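Local coordinates for lipolytic enzyme (Clostridium thermocellum, PDB 2VPT), which is the catalytic domain of a cellulosomal family 3 carbohydrate esterase, an SGNH-clan hydrolase that probably removes acetyl groups from acetylated xylan, at residues S26-L31 against Q48-S53; Y32-Q37 against I190-T195; W66-I71 against N101-G106; Q113-T116 against N120-L123. One frame throughout, in Å; residues are numbered along the deposited sequence. Where two conformers were deposited one is given.

Overall arrangement
Interactions 1 and 2 both use helix 28-37 and touch each other: Tyr27 CD1 lies 3.5 Å from Trp191 CD1. Interactions 3 and 4 share helix 104-117, with centres about 17 Å apart, and lie over the other face of the central sheet. Interactions 2 and 3 fall on opposite sides of the chain's centre, about 27 Å between centres. The calcium ion, held by Asp43, Phe44, Asp57 and Asp59, is about 10 Å from the side chain of Arg28 in interaction 1 and about 12 Å from that of Leu35 in interaction 2. Ser14, His178 and Asp175 probably form the catalytic triad, and Arg28 of interaction 1 bonds to Thr16 in the same short helix as Ser14.

Interaction 1: residues S26-L31 against Q48-S53; sequences SYRTEL and QRSGPS
Arg28 NH1 donates to the main-chain O of Ser50 at 3.1 Å, in a nearly straight bond (167° at the hydrogen). The acceptor lies in the guanidinium plane, at its edge, while the donor is tilted 26° from the plane of the Ser50 carbonyl. A bend at chi3 (-73°) turns the arginine so that its three nitrogens serve different carbonyls: NE reaches Thr16 O and NH2 reaches Met24 O. Ser50 OG is 3.6 Å from Arg28 NH2, too long for a bond; the hydroxyl is instead hydrogen-bonded to Met24 O and to His60 NE2. In this SGNH-type domain Thr16 lies in the short helix 14-17, so the arginine joins the beginning of helix 28-37 to that helix and to the chain leaving strand 48-49. The next residue, Thr29, lies obliquely across the ring of Pro52. Its OG1 meets both CD and CG of Pro52 at 3.5 Å, and Thr29 CG2 adds a looser contact with Pro52 CG at 4.0 Å. Between the two contacts Gly51 takes an extended conformation with positive phi, hardly accessible to residues other than glycine. The neighbouring Arg49 makes backbone hydrogen bonds to the second subunit.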
loop_
_atom_site.group_PDB
_atom_site.type_symbol
_atom_site.label_atom_id
_atom_site.label_comp_id
_atom_site.label_asym_id
_atom_site.label_seq_id
_atom_site.Cartn_x
_atom_site.Cartn_y
_atom_site.Cartn_z
ATOM N N SER A 26 -1.877 4.999 -7.263
ATOM C CA SER A 26 -0.864 5.518 -8.155
ATOM C C SER A 26 -1.496 5.965 -9.474
ATOM O O SER A 26 -2.627 6.478 -9.486
ATOM C CB SER A 26 0.223 4.425 -8.323
ATOM O OG SER A 26 1.237 4.753 -9.252
ATOM N N TYR A 27 -0.759 5.816 -10.565
ATOM C CA TYR A 27 -1.276 6.096 -11.889
ATOM C C TYR A 27 -2.156 4.961 -12.401
ATOM O O TYR A 27 -2.734 5.067 -13.479
ATOM C CB TYR A 27 -0.114 6.345 -12.870
ATOM C CG TYR A 27 0.771 5.139 -13.122
ATOM C CD1 TYR A 27 0.451 4.221 -14.106
ATOM C CD2 TYR A 27 1.923 4.913 -12.366
ATOM C CE1 TYR A 27 1.224 3.106 -14.340
ATOM C CE2 TYR A 27 2.710 3.784 -12.586
ATOM C CZ TYR A 27 2.357 2.881 -13.577
ATOM O OH TYR A 27 3.106 1.763 -13.854
ATOM N N ARG A 28 -2.194 3.850 -11.668
ATOM C CA ARG A 28 -2.887 2.645 -12.134
ATOM C C ARG A 28 -4.397 2.858 -12.233
ATOM O O ARG A 28 -5.034 2.357 -13.157
ATOM C CB ARG A 28 -2.536 1.447 -11.244
ATOM C CG ARG A 28 -1.060 1.037 -11.398
ATOM C CD ARG A 28 -0.589 0.059 -10.357
ATOM N NE ARG A 28 -0.409 0.643 -9.032
ATOM C CZ ARG A 28 -1.220 0.483 -7.983
ATOM N NH1 ARG A 28 -2.358 -0.202 -8.044
ATOM N NH2 ARG A 28 -0.899 1.070 -6.853
ATOM N N THR A 29 -4.960 3.629 -11.315
ATOM C CA THR A 29 -6.428 3.872 -11.314
ATOM C C THR A 29 -6.859 4.513 -12.632
ATOM O O THR A 29 -7.714 3.998 -13.353
ATOM C CB THR A 29 -6.811 4.773 -10.146
ATOM O OG1 THR A 29 -6.306 4.189 -8.940
ATOM C CG2 THR A 29 -8.326 4.935 -10.047
ATOM N N GLU A 30 -6.250 5.640 -12.966
ATOM C CA GLU A 30 -6.644 6.358 -14.185
ATOM C C GLU A 30 -6.171 5.632 -15.440
ATOM O O GLU A 30 -6.870 5.601 -16.450
ATOM C CB GLU A 30 -6.142 7.793 -14.131
ATOM C CG GLU A 30 -6.473 8.671 -15.334
ATOM C CD GLU A 30 -7.954 8.926 -15.503
ATOM O OE1 GLU A 30 -8.718 8.805 -14.519
ATOM O OE2 GLU A 30 -8.351 9.274 -16.642
ATOM N N LEU A 31 -4.981 5.036 -15.413
ATOM C CA LEU A 31 -4.503 4.387 -16.618
ATOM C C LEU A 31 -5.359 3.171 -16.961
ATOM O O LEU A 31 -5.632 2.920 -18.137
ATOM C CB LEU A 31 -3.026 3.991 -16.500
ATOM C CG LEU A 31 -2.395 3.400 -17.760
ATOM C CD1 LEU A 31 -2.482 4.370 -18.937
ATOM C CD2 LEU A 31 -0.949 3.044 -17.482
ATOM N N GLN A 48 1.700 -7.511 -5.104
ATOM C CA GLN A 48 1.158 -6.446 -4.247
ATOM C C GLN A 48 -0.286 -6.208 -4.645
ATOM O O GLN A 48 -0.673 -6.514 -5.770
ATOM C CB GLN A 48 1.907 -5.139 -4.453
ATOM C CG GLN A 48 3.414 -5.198 -4.207
ATOM C CD GLN A 48 3.767 -5.094 -2.766
ATOM O OE1 GLN A 48 3.550 -6.037 -1.992
ATOM N NE2 GLN A 48 4.305 -3.948 -2.377
ATOM N N ARG A 49 -1.096 -5.682 -3.735
ATOM C CA ARG A 49 -2.467 -5.306 -4.093
ATOM C C ARG A 49 -2.888 -4.103 -3.269
ATOM O O ARG A 49 -2.923 -4.146 -2.039
ATOM C CB ARG A 49 -3.435 -6.495 -3.956
ATOM C CG ARG A 49 -4.880 -6.215 -4.408
ATOM C CD ARG A 49 -5.600 -7.368 -5.191
ATOM N NE ARG A 49 -5.177 -8.735 -4.892
ATOM C CZ ARG A 49 -5.337 -9.804 -5.686
ATOM N NH1 ARG A 49 -5.896 -9.712 -6.888
ATOM N NH2 ARG A 49 -4.906 -10.991 -5.281
ATOM N N SER A 50 -3.181 -3.011 -3.971
ATOM C CA SER A 50 -3.601 -1.783 -3.328
ATOM C C SER A 50 -4.295 -0.878 -4.320
ATOM O O SER A 50 -4.017 -0.930 -5.518
ATOM C CB SER A 50 -2.418 -1.038 -2.711
ATOM O OG SER A 50 -1.508 -0.531 -3.672
ATOM N N GLY A 51 -5.162 -0.017 -3.809
ATOM C CA GLY A 51 -5.849 0.925 -4.646
ATOM C C GLY A 51 -7.180 1.320 -4.059
ATOM O O GLY A 51 -7.658 0.691 -3.120
ATOM N N PRO A 52 -7.820 2.330 -4.654
ATOM C CA PRO A 52 -9.165 2.709 -4.239
ATOM C C PRO A 52 -10.165 1.668 -4.698
ATOM O O PRO A 52 -9.883 0.874 -5.581
ATOM C CB PRO A 52 -9.392 4.007 -4.993
ATOM C CG PRO A 52 -8.577 3.876 -6.232
ATOM C CD PRO A 52 -7.338 3.131 -5.798
ATOM N N SER A 53 -11.359 1.705 -4.105
ATOM C CA SER A 53 -12.431 0.793 -4.492
ATOM C C SER A 53 -12.749 0.845 -5.990
ATOM O O SER A 53 -13.141 -0.158 -6.581
ATOM C CB SER A 53 -13.695 1.071 -3.660
ATOM O OG SER A 53 -13.612 0.386 -2.425
#

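Interaction 2: residues Y32-Q37 against I190-T195; sequences YRLLTQ and IWYKYT
Tyr192 points its ring across to helix 28-37, where Leu34 and Leu35 receive it with quite different approaches. Leu34 and the tyrosine run at a slant to one another: Leu34 CB is 3.6 Å from Tyr192 CD1, while the methyl Leu34 CD1 reaches back to Tyr192 CB at 4.0 Å. Leu35 slides past the tyrosine in the opposite direction, and its CD2 comes within 3.9 Å of the same Tyr192 CD1. Both leucines approach the ring obliquely, squarely over neither its face nor its rim. The ring is brought there by a trans chi1 (-179°), which sets CG opposite the backbone N and extends the side chain from its helix toward the partner; Tyr192 CE1 thereby reaches the main-chain O of Leu34 at 3.7 Å. In this alpha/beta/alpha fold helices 28-37 and 181-203 lie side by side on one face of the central sheet, and the tyrosine fills the groove between them, with Leu31, Ala38 and Arg200 also touching it. The preceding residue serves the sheet instead: the bond to CB of Trp191 starts toward helix 28-37, but the indole leads away and stacks on Tyr27 and Phe88. A threonine hydroxyl on each helix is bonded within its own helix. Thr195 OG1 donates to Trp191 O at 2.7 Å, from above the carbonyl plane, and Thr36 OG1 donates to Tyr32 O at 2.8 Å. The latter carbonyl also accepts from Thr36 N, the two donors arriving from opposite faces of its plane. Further along helix 181-203, Ile196 and Leu199 close around Leu35.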
loop_
_atom_site.group_PDB
_atom_site.type_symbol
_atom_site.label_atom_id
_atom_site.label_comp_id
_atom_site.label_asym_id
_atom_site.label_seq_id
_atom_site.Cartn_x
_atom_site.Cartn_y
_atom_site.Cartn_z
ATOM N N TYR A 32 -5.807 2.423 -15.950
ATOM C CA TYR A 32 -6.691 1.288 -16.204
ATOM C C TYR A 32 -7.964 1.754 -16.906
ATOM O O TYR A 32 -8.431 1.084 -17.840
ATOM C CB TYR A 32 -7.031 0.559 -14.898
ATOM C CG TYR A 32 -7.723 -0.762 -15.117
ATOM C CD1 TYR A 32 -7.003 -1.897 -15.437
ATOM C CD2 TYR A 32 -9.106 -0.860 -15.063
ATOM C CE1 TYR A 32 -7.613 -3.102 -15.675
ATOM C CE2 TYR A 32 -9.729 -2.059 -15.290
ATOM C CZ TYR A 32 -8.995 -3.179 -15.596
ATOM O OH TYR A 32 -9.593 -4.399 -15.827
ATOM N N ARG A 33 -8.496 2.885 -16.469
ATOM C CA ARG A 33 -9.672 3.487 -17.118
ATOM C C ARG A 33 -9.382 3.815 -18.570
ATOM O O ARG A 33 -10.145 3.440 -19.463
ATOM C CB ARG A 33 -10.105 4.772 -16.418
ATOM C CG ARG A 33 -10.700 4.572 -15.039
ATOM C CD ARG A 33 -11.351 5.817 -14.503
ATOM N NE ARG A 33 -12.577 6.138 -15.240
ATOM C CZ ARG A 33 -13.456 7.083 -14.896
ATOM N NH1 ARG A 33 -13.271 7.836 -13.818
ATOM N NH2 ARG A 33 -14.530 7.277 -15.652
ATOM N N LEU A 34 -8.278 4.524 -18.813
ATOM C CA LEU A 34 -7.993 4.987 -20.170
ATOM C C LEU A 34 -7.781 3.833 -21.119
ATOM O O LEU A 34 -8.264 3.862 -22.248
ATOM C CB LEU A 34 -6.763 5.905 -20.184
ATOM C CG LEU A 34 -6.849 7.231 -19.435
ATOM C CD1 LEU A 34 -5.480 7.910 -19.284
ATOM C CD2 LEU A 34 -7.863 8.176 -20.105
ATOM N N LEU A 35 -7.056 2.814 -20.685
ATOM C CA LEU A 35 -6.765 1.673 -21.531
ATOM C C LEU A 35 -8.017 0.857 -21.815
ATOM O O LEU A 35 -8.215 0.390 -22.939
ATOM C CB LEU A 35 -5.674 0.791 -20.925
ATOM C CG LEU A 35 -4.286 1.418 -20.832
ATOM C CD1 LEU A 35 -3.366 0.451 -20.088
ATOM C CD2 LEU A 35 -3.728 1.775 -22.202
ATOM N N THR A 36 -8.859 0.699 -20.802
ATOM C CA THR A 36 -10.133 0.009 -20.977
ATOM C C THR A 36 -11.044 0.794 -21.922
ATOM O O THR A 36 -11.627 0.213 -22.836
ATOM C CB THR A 36 -10.810 -0.246 -19.628
ATOM O OG1 THR A 36 -9.956 -1.041 -18.813
ATOM C CG2 THR A 36 -12.123 -1.025 -19.804
ATOM N N GLN A 37 -11.142 2.101 -21.736
ATOM C CA GLN A 37 -11.925 2.948 -22.651
ATOM C C GLN A 37 -11.442 2.859 -24.095
ATOM O O GLN A 37 -12.243 2.979 -25.041
ATOM C CB GLN A 37 -11.920 4.396 -22.187
ATOM C CG GLN A 37 -12.714 4.632 -20.935
ATOM C CD GLN A 37 -12.693 6.075 -20.488
ATOM O OE1 GLN A 37 -13.728 6.638 -20.104
ATOM N NE2 GLN A 37 -11.526 6.696 -20.551
ATOM N N ILE A 190 0.265 10.508 -19.455
ATOM C CA ILE A 190 1.539 10.415 -20.161
ATOM C C ILE A 190 1.885 8.944 -20.436
ATOM O O ILE A 190 2.311 8.600 -21.529
ATOM C CB ILE A 190 2.659 11.147 -19.411
ATOM C CG1 ILE A 190 2.321 12.636 -19.239
ATOM C CG2 ILE A 190 3.996 10.975 -20.143
ATOM C CD1 ILE A 190 3.173 13.358 -18.223
ATOM N N TRP A 191 1.684 8.047 -19.464
ATOM C CA TRP A 191 1.824 6.634 -19.772
ATOM C C TRP A 191 0.963 6.257 -20.981
ATOM O O TRP A 191 1.412 5.529 -21.863
ATOM C CB TRP A 191 1.392 5.744 -18.601
ATOM C CG TRP A 191 2.380 5.623 -17.450
ATOM C CD1 TRP A 191 2.306 6.267 -16.264
ATOM C CD2 TRP A 191 3.560 4.797 -17.386
ATOM N NE1 TRP A 191 3.363 5.900 -15.452
ATOM C CE2 TRP A 191 4.136 4.994 -16.122
ATOM C CE3 TRP A 191 4.175 3.906 -18.269
ATOM C CZ2 TRP A 191 5.315 4.342 -15.723
ATOM C CZ3 TRP A 191 5.340 3.264 -17.878
ATOM C CH2 TRP A 191 5.887 3.477 -16.614
ATOM N N TYR A 192 -0.298 6.703 -20.988
ATOM C CA TYR A 192 -1.185 6.393 -22.100
ATOM C C TYR A 192 -0.579 6.870 -23.421
ATOM O O TYR A 192 -0.480 6.108 -24.369
ATOM C CB TYR A 192 -2.570 6.995 -21.859
ATOM C CG TYR A 192 -3.564 6.690 -22.965
ATOM C CD1 TYR A 192 -4.394 5.582 -22.890
ATOM C CD2 TYR A 192 -3.651 7.501 -24.087
ATOM C CE1 TYR A 192 -5.301 5.302 -23.893
ATOM C CE2 TYR A 192 -4.559 7.236 -25.087
ATOM C CZ TYR A 192 -5.363 6.129 -24.993
ATOM O OH TYR A 192 -6.275 5.863 -26.002
ATOM N N LYS A 193 -0.185 8.132 -23.453
ATOM C CA LYS A 193 0.429 8.720 -24.657
ATOM C C LYS A 193 1.538 7.848 -25.239
ATOM O O LYS A 193 1.596 7.591 -26.444
ATOM C CB LYS A 193 0.940 10.121 -24.333
ATOM C CG LYS A 193 1.778 10.779 -25.433
ATOM C CD LYS A 193 2.205 12.167 -25.021
ATOM C CE LYS A 193 3.192 12.741 -26.028
ATOM N NZ LYS A 193 3.653 14.081 -25.652
ATOM N N TYR A 194 2.440 7.400 -24.371
ATOM C CA TYR A 194 3.631 6.675 -24.812
ATOM C C TYR A 194 3.435 5.174 -24.995
ATOM O O TYR A 194 4.257 4.517 -25.615
ATOM C CB TYR A 194 4.812 6.969 -23.858
ATOM C CG TYR A 194 5.411 8.355 -24.054
ATOM C CD1 TYR A 194 6.451 8.555 -24.951
ATOM C CD2 TYR A 194 4.963 9.453 -23.344
ATOM C CE1 TYR A 194 6.988 9.801 -25.150
ATOM C CE2 TYR A 194 5.504 10.727 -23.542
ATOM C CZ TYR A 194 6.524 10.888 -24.453
ATOM O OH TYR A 194 7.090 12.132 -24.673
ATOM N N THR A 195 2.335 4.613 -24.473
ATOM C CA THR A 195 2.116 3.164 -24.560
ATOM C C THR A 195 0.992 2.694 -25.478
ATOM O O THR A 195 1.000 1.551 -25.911
ATOM C CB THR A 195 1.836 2.538 -23.165
ATOM O OG1 THR A 195 0.593 3.042 -22.645
ATOM C CG2 THR A 195 3.013 2.810 -22.164
#

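Interaction 3: residues W66-I71 against N101-G106; sequences WTIPQI and NLNATG
The N-cap of helix 104-117, Asn103, meets Ile68, the first residue of helix 68-82, so that two helix starts come together. Ile68 carries most of the contact. Its CB packs against Asn103 ND2 at 3.8 Å, its CD1 extends past the amide to the main-chain O of Asn103 at 3.7 Å, and the other branch, CG2, rests on the backbone of Gly106, 3.5 Å from Gly106 O. This close approach is made to a residue with no side chain. Pro69 adds a minor touch, with CD 3.9 Å from Asn103 ND2. The Asn103 amide is fixed at both ends: OD1 accepts from Gly106 N at 2.8 Å in the capping bond, the donor lying well above the plane of the side-chain carbonyl, while ND2 donates to Asp95 OD1. The other carboxylate oxygen of Asp95 accepts from Ile68 N, so one aspartate ties both helix starts together. Thr67 is the N-cap of helix 68-82, and Gln70 OE1 folds back to accept from Thr67 N at 2.9 Å. Asp95 follows Asn94, which in the family pattern probably corresponds to the conserved asparagine of SGNH hydrolases. Around the contact, helix 93-99 packs against Thr67 and Pro69, Ile91, just after strand 86-90, touches Ile68, and Tyr138 of helix 136-139 covers both Ile68 and Leu102.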
loop_
_atom_site.group_PDB
_atom_site.type_symbol
_atom_site.label_atom_id
_atom_site.label_comp_id
_atom_site.label_asym_id
_atom_site.label_seq_id
_atom_site.Cartn_x
_atom_site.Cartn_y
_atom_site.Cartn_z
ATOM N N TRP A 66 12.004 1.263 -2.286
ATOM C CA TRP A 66 12.959 0.380 -2.947
ATOM C C TRP A 66 13.819 1.065 -3.989
ATOM O O TRP A 66 13.399 2.005 -4.662
ATOM C CB TRP A 66 12.294 -0.828 -3.570
ATOM C CG TRP A 66 11.819 -1.854 -2.596
ATOM C CD1 TRP A 66 11.296 -1.643 -1.353
ATOM C CD2 TRP A 66 11.743 -3.262 -2.832
ATOM N NE1 TRP A 66 10.916 -2.848 -0.799
ATOM C CE2 TRP A 66 11.182 -3.853 -1.684
ATOM C CE3 TRP A 66 12.112 -4.082 -3.902
ATOM C CZ2 TRP A 66 10.964 -5.220 -1.584
ATOM C CZ3 TRP A 66 11.912 -5.442 -3.790
ATOM C CH2 TRP A 66 11.353 -6.003 -2.640
ATOM N N THR A 67 15.031 0.528 -4.116
ATOM C CA THR A 67 16.030 0.977 -5.067
ATOM C C THR A 67 16.174 -0.036 -6.196
ATOM O O THR A 67 15.659 -1.159 -6.123
ATOM C CB THR A 67 17.384 1.089 -4.357
ATOM O OG1 THR A 67 17.711 -0.206 -3.842
ATOM C CG2 THR A 67 17.317 2.121 -3.212
ATOM N N ILE A 68 16.901 0.362 -7.236
ATOM C CA ILE A 68 17.205 -0.511 -8.351
ATOM C C ILE A 68 17.751 -1.890 -7.943
ATOM O O ILE A 68 17.236 -2.901 -8.404
ATOM C CB ILE A 68 18.148 0.209 -9.360
ATOM C CG1 ILE A 68 17.351 1.262 -10.139
ATOM C CG2 ILE A 68 18.786 -0.776 -10.310
ATOM C CD1 ILE A 68 18.181 2.308 -10.833
ATOM N N PRO A 69 18.804 -1.945 -7.104
ATOM C CA PRO A 69 19.318 -3.274 -6.765
ATOM C C PRO A 69 18.340 -4.150 -5.981
ATOM O O PRO A 69 18.368 -5.380 -6.105
ATOM C CB PRO A 69 20.599 -2.970 -5.966
ATOM C CG PRO A 69 20.503 -1.583 -5.529
ATOM C CD PRO A 69 19.647 -0.868 -6.551
ATOM N N GLN A 70 17.449 -3.533 -5.213
ATOM C CA GLN A 70 16.442 -4.309 -4.505
ATOM C C GLN A 70 15.420 -4.909 -5.475
ATOM O O GLN A 70 15.032 -6.058 -5.347
ATOM C CB GLN A 70 15.755 -3.453 -3.459
ATOM C CG GLN A 70 16.660 -2.990 -2.359
ATOM C CD GLN A 70 15.860 -2.161 -1.414
ATOM O OE1 GLN A 70 15.579 -1.010 -1.681
ATOM N NE2 GLN A 70 15.388 -2.780 -0.336
ATOM N N ILE A 71 14.994 -4.116 -6.449
ATOM C CA ILE A 71 14.176 -4.632 -7.531
ATOM C C ILE A 71 14.919 -5.761 -8.258
ATOM O O ILE A 71 14.363 -6.836 -8.471
ATOM C CB ILE A 71 13.789 -3.528 -8.536
ATOM C CG1 ILE A 71 12.908 -2.468 -7.858
ATOM C CG2 ILE A 71 13.098 -4.120 -9.755
ATOM C CD1 ILE A 71 11.461 -2.904 -7.485
ATOM N N ASN A 101 23.385 7.867 -5.083
ATOM C CA ASN A 101 23.921 7.099 -6.245
ATOM C C ASN A 101 22.889 7.637 -7.264
ATOM O O ASN A 101 21.777 7.125 -7.319
ATOM C CB ASN A 101 23.858 5.630 -5.853
ATOM C CG ASN A 101 24.453 4.737 -6.866
ATOM O OD1 ASN A 101 25.373 5.118 -7.581
ATOM N ND2 ASN A 101 23.946 3.524 -6.948
ATOM N N LEU A 102 23.200 8.481 -8.244
ATOM C CA LEU A 102 22.953 8.295 -9.705
ATOM C C LEU A 102 23.177 6.967 -10.425
ATOM O O LEU A 102 24.167 6.790 -11.099
ATOM C CB LEU A 102 23.593 9.470 -10.476
ATOM C CG LEU A 102 22.771 10.134 -11.594
ATOM C CD1 LEU A 102 22.320 9.148 -12.637
ATOM C CD2 LEU A 102 21.599 10.900 -10.991
ATOM N N ASN A 103 22.188 6.061 -10.355
ATOM C CA ASN A 103 22.425 4.688 -10.732
ATOM C C ASN A 103 22.110 4.366 -12.181
ATOM O O ASN A 103 21.304 3.482 -12.489
ATOM C CB ASN A 103 21.699 3.745 -9.771
ATOM C CG ASN A 103 22.315 2.367 -9.720
ATOM O OD1 ASN A 103 23.309 2.081 -10.404
ATOM N ND2 ASN A 103 21.737 1.486 -8.895
ATOM N N ALA A 104 22.794 5.070 -13.070
ATOM C CA ALA A 104 22.714 4.811 -14.485
ATOM C C ALA A 104 23.107 3.378 -14.812
ATOM O O ALA A 104 22.416 2.691 -15.557
ATOM C CB ALA A 104 23.591 5.801 -15.233
ATOM N N THR A 105 24.225 2.909 -14.256
ATOM C CA THR A 105 24.664 1.555 -14.539
ATOM C C THR A 105 23.679 0.496 -14.023
ATOM O O THR A 105 23.413 -0.508 -14.696
ATOM C CB THR A 105 26.086 1.283 -13.968
ATOM O OG1 THR A 105 27.028 2.130 -14.635
ATOM C CG2 THR A 105 26.471 -0.152 -14.179
ATOM N N GLY A 106 23.132 0.730 -12.836
ATOM C CA GLY A 106 22.144 -0.175 -12.271
ATOM C C GLY A 106 20.894 -0.277 -13.134
ATOM O O GLY A 106 20.396 -1.376 -13.359
#

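Interaction 4: residues Q113-T116 against N120-L123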
loop_
_atom_site.group_PDB
_atom_site.type_symbol
_atom_site.label_atom_id
_atom_site.label_comp_id
_atom_site.label_asym_id
_atom_site.label_seq_id
_atom_site.Cartn_x
_atom_site.Cartn_y
_atom_site.Cartn_z
ATOM N N GLN A 113 18.777 -7.393 -17.575
ATOM C CA GLN A 113 18.334 -8.527 -16.775
ATOM C C GLN A 113 16.904 -8.951 -17.095
ATOM O O GLN A 113 16.603 -10.128 -17.219
ATOM C CB GLN A 113 18.448 -8.183 -15.291
ATOM C CG GLN A 113 18.024 -9.304 -14.358
ATOM C CD GLN A 113 18.079 -8.883 -12.891
ATOM O OE1 GLN A 113 18.712 -7.899 -12.546
ATOM N NE2 GLN A 113 17.411 -9.630 -12.033
ATOM N N ILE A 114 16.017 -7.971 -17.226
ATOM C CA ILE A 114 14.627 -8.247 -17.573
ATOM C C ILE A 114 14.524 -9.027 -18.889
ATOM O O ILE A 114 13.814 -10.021 -18.959
ATOM C CB ILE A 114 13.796 -6.933 -17.615
ATOM C CG1 ILE A 114 13.625 -6.381 -16.189
ATOM C CG2 ILE A 114 12.435 -7.156 -18.303
ATOM C CD1 ILE A 114 13.200 -4.941 -16.102
ATOM N N PHE A 115 15.227 -8.579 -19.922
ATOM C CA PHE A 115 15.189 -9.284 -21.216
ATOM C C PHE A 115 15.882 -10.647 -21.186
ATOM O O PHE A 115 15.529 -11.538 -21.957
ATOM C CB PHE A 115 15.803 -8.418 -22.312
ATOM C CG PHE A 115 14.952 -7.245 -22.722
ATOM C CD1 PHE A 115 13.726 -7.441 -23.347
ATOM C CD2 PHE A 115 15.383 -5.950 -22.518
ATOM C CE1 PHE A 115 12.959 -6.366 -23.732
ATOM C CE2 PHE A 115 14.620 -4.878 -22.907
ATOM C CZ PHE A 115 13.402 -5.090 -23.518
ATOM N N THR A 116 16.859 -10.813 -20.304
ATOM C CA THR A 116 17.521 -12.111 -20.136
ATOM C C THR A 116 16.518 -13.148 -19.633
ATOM O O THR A 116 16.457 -14.261 -20.143
ATOM C CB THR A 116 18.745 -12.007 -19.198
ATOM O OG1 THR A 116 19.695 -11.088 -19.752
ATOM C CG2 THR A 116 19.407 -13.367 -18.997
ATOM N N ASN A 120 10.964 -12.064 -24.744
ATOM C CA ASN A 120 9.871 -11.585 -25.587
ATOM C C ASN A 120 9.024 -10.474 -24.968
ATOM O O ASN A 120 8.034 -10.031 -25.564
ATOM C CB ASN A 120 8.980 -12.757 -26.000
ATOM C CG ASN A 120 9.697 -13.724 -26.931
ATOM O OD1 ASN A 120 10.528 -13.315 -27.735
ATOM N ND2 ASN A 120 9.385 -14.997 -26.809
ATOM N N VAL A 121 9.418 -10.014 -23.786
ATOM C CA VAL A 121 8.662 -8.980 -23.098
ATOM C C VAL A 121 8.823 -7.633 -23.803
ATOM O O VAL A 121 9.802 -7.384 -24.506
ATOM C CB VAL A 121 9.083 -8.886 -21.611
ATOM C CG1 VAL A 121 10.363 -8.058 -21.431
ATOM C CG2 VAL A 121 7.948 -8.302 -20.774
ATOM N N THR A 122 7.832 -6.771 -23.634
ATOM C CA THR A 122 7.917 -5.382 -24.034
ATOM C C THR A 122 8.099 -4.557 -22.768
ATOM O O THR A 122 7.351 -4.721 -21.799
ATOM C CB THR A 122 6.670 -4.952 -24.809
ATOM O OG1 THR A 122 6.633 -5.678 -26.047
ATOM C CG2 THR A 122 6.653 -3.454 -25.098
ATOM N N LEU A 123 9.092 -3.677 -22.782
ATOM C CA LEU A 123 9.481 -2.913 -21.595
ATOM C C LEU A 123 9.368 -1.417 -21.833
ATOM O O LEU A 123 9.855 -0.889 -22.829
ATOM C CB LEU A 123 10.923 -3.272 -21.198
ATOM C CG LEU A 123 11.524 -2.558 -19.980
ATOM C CD1 LEU A 123 10.794 -2.877 -18.670
ATOM C CD2 LEU A 123 13.015 -2.907 -19.825
#
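Phe115 leaves helix 104-117 with CB directed to the side of strand 122-126, and its chi1 of -72° swings the ring round to meet the incoming chain; beyond CB and CG, the ring atoms do the touching. On one side of the ring, CD1 rests 3.9 Å from Val121 CG1, and the next atom, CE1, comes to 3.4 Å from Val121 O, which lies at the ring edge near its plane. At the tip, CZ is 3.9 Å from Leu123 CB, and on the far side CE2 is 4.0 Å from Leu123 CD2. The phenylalanine crosses the valine at about a right angle. Val121 CG1 also meets the preceding helix residue, Ile114, at its CG2, 3.9 Å away. The other branch of Ile114 ends in CD1, 4.1 Å from Leu123 CD1. Val121 and Leu123 therefore each pack on two helix residues, while Thr122 between them turns its side chain to the opposite face, toward Ile198 and Leu202 of helix 181-203. This is the tight helix-to-strand connection of an alpha/beta fold, with four residues between the helix and the strand; beyond it, Val87, Leu89 and Val156 of the adjacent parallel strands extend the apolar layer. No hydrogen bond crosses the contact. The helix is held to the sheet by buried hydrocarbon, with the slightly positive rim of the Phe115 ring probably adding a weak electrostatic attraction to the carbonyl of Val121.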